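Local coordinates for peptide ABC transporter, peptide-binding protein (Thermus thermophilus, PDB 2D5W) that binds oligopeptides and probably delivers them to an ABC transporter for uptake, at residues A[104-107]-A[108-112]. Numbering follows the deposited sequence.
Sequences VAFY and FEVGK
V104 meets F108 and F106 meets V110 as i to i+4 neighbours on two different flanks of helix 101-112, a helix packed between an antiparallel sheet and a second helix in this solute-binding protein. The backbone frame is regular alpha-helix. F108 N donates to V104 O at 3.1 Å and an N-H...O angle of 167°, and E109, V110 and G111 repeat the pattern with A105, F106 and Y107.

On the helical face turned to the sheet, V104 and F108 stand next to each other, V104 CG1 being 4.1 Å from F108 CD1. The F108 ring also brings an edge to the V104 carbonyl, CD1 standing 3.4 Å from V104 O near the plane of the ring. Y107 adds an offset edge-to-face pair: its ring turns an edge toward the F108 face, with ring centroids 5.9 Å apart and planes at 68°. The closest ring atoms of this pair are Y107 CD2 and F108 CD1, 4.0 Å apart.

A different flank joins F106 to V110. Here the F106 ring leaves with CG anti to the backbone N (chi1 172°), which lays it alongside V110. An off-centre CH-pi contact results, V110 CG2 lying 4.2 Å from the F106 ring centroid and 3.7 Å from CE1 of F106. E109, on the same side, carries its carboxylate to helix 159-173, where OE2 forms a salt bridge with K170 and accepts a hydrogen bond from W166.

W166 and K170 belong to helix 159-173, which packs on the F106 and V110 flank, with W166 edge-to-face to F106. V104 and F108 instead rest on strands 127-131 and 136-141 through V129, F137 and L139, with W124 edge-to-face to F108.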
loop_
_atom_site.group_PDB
_atom_site.type_symbol
_atom_site.label_atom_id
_atom_site.label_comp_id
_atom_site.label_asym_id
_atom_site.label_seq_id
_atom_site.Cartn_x
_atom_site.Cartn_y
_atom_site.Cartn_z
ATOM N N VAL A 104 3.971 0.653 23.297
ATOM C CA VAL A 104 2.626 0.858 22.769
ATOM C C VAL A 104 2.192 2.302 23.048
ATOM O O VAL A 104 1.672 2.990 22.167
ATOM C CB VAL A 104 1.610 -0.115 23.421
ATOM C CG1 VAL A 104 0.203 0.184 22.916
ATOM C CG2 VAL A 104 1.989 -1.554 23.103
ATOM N N ALA A 105 2.402 2.762 24.278
ATOM C CA ALA A 105 2.032 4.126 24.637
ATOM C C ALA A 105 2.776 5.120 23.751
ATOM O O ALA A 105 2.215 6.128 23.323
ATOM C CB ALA A 105 2.354 4.385 26.104
ATOM N N PHE A 106 4.044 4.832 23.485
ATOM C CA PHE A 106 4.873 5.690 22.650
ATOM C C PHE A 106 4.297 5.781 21.235
ATOM O O PHE A 106 4.141 6.873 20.691
ATOM C CB PHE A 106 6.304 5.146 22.623
ATOM C CG PHE A 106 7.194 5.836 21.639
ATOM C CD1 PHE A 106 7.430 7.205 21.731
ATOM C CD2 PHE A 106 7.784 5.121 20.606
ATOM C CE1 PHE A 106 8.241 7.850 20.801
ATOM C CE2 PHE A 106 8.596 5.758 19.670
ATOM C CZ PHE A 106 8.823 7.124 19.770
ATOM N N TYR A 107 3.974 4.630 20.652
ATOM C CA TYR A 107 3.390 4.577 19.314
ATOM C C TYR A 107 2.147 5.473 19.251
ATOM O O TYR A 107 1.983 6.270 18.321
ATOM C CB TYR A 107 3.008 3.129 18.993
ATOM C CG TYR A 107 2.314 2.918 17.665
ATOM C CD1 TYR A 107 3.044 2.681 16.501
ATOM C CD2 TYR A 107 0.923 2.941 17.578
ATOM C CE1 TYR A 107 2.402 2.466 15.284
ATOM C CE2 TYR A 107 0.272 2.730 16.366
ATOM C CZ TYR A 107 1.017 2.493 15.226
ATOM O OH TYR A 107 0.376 2.276 14.028
ATOM N N PHE A 108 1.268 5.342 20.241
ATOM C CA PHE A 108 0.055 6.145 20.268
ATOM C C PHE A 108 0.298 7.638 20.440
ATOM O O PHE A 108 -0.400 8.454 19.838
ATOM C CB PHE A 108 -0.907 5.635 21.347
ATOM C CG PHE A 108 -1.855 4.585 20.850
ATOM C CD1 PHE A 108 -1.448 3.261 20.727
ATOM C CD2 PHE A 108 -3.137 4.936 20.435
ATOM C CE1 PHE A 108 -2.301 2.298 20.192
ATOM C CE2 PHE A 108 -3.997 3.981 19.898
ATOM C CZ PHE A 108 -3.581 2.662 19.776
ATOM N N GLU A 109 1.287 8.005 21.245
ATOM C CA GLU A 109 1.571 9.418 21.447
ATOM C C GLU A 109 2.007 10.077 20.137
ATOM O O GLU A 109 1.594 11.194 19.825
ATOM C CB GLU A 109 2.655 9.589 22.507
ATOM C CG GLU A 109 2.904 11.029 22.903
ATOM C CD GLU A 109 3.809 11.138 24.110
ATOM O OE1 GLU A 109 3.355 10.812 25.228
ATOM O OE2 GLU A 109 4.974 11.537 23.939
ATOM N N VAL A 110 2.835 9.383 19.363
ATOM C CA VAL A 110 3.301 9.927 18.094
ATOM C C VAL A 110 2.147 10.014 17.089
ATOM O O VAL A 110 1.981 11.027 16.412
ATOM C CB VAL A 110 4.457 9.070 17.523
ATOM C CG1 VAL A 110 4.902 9.617 16.169
ATOM C CG2 VAL A 110 5.629 9.077 18.503
ATOM N N GLY A 111 1.336 8.964 17.007
ATOM C CA GLY A 111 0.219 8.980 16.077
ATOM C C GLY A 111 -0.822 10.033 16.419
ATOM O O GLY A 111 -1.488 10.564 15.528
ATOM N N LYS A 112 -0.958 10.339 17.707
ATOM C CA LYS A 112 -1.933 11.320 18.189
ATOM C C LYS A 112 -1.446 12.764 18.137
ATOM O O LYS A 112 -2.226 13.689 18.367
ATOM C CB LYS A 112 -2.321 10.998 19.636
ATOM C CG LYS A 112 -3.134 9.736 19.818
ATOM C CD LYS A 112 -4.579 9.962 19.436
ATOM C CE LYS A 112 -5.411 8.733 19.739
ATOM N NZ LYS A 112 -6.855 8.966 19.463
#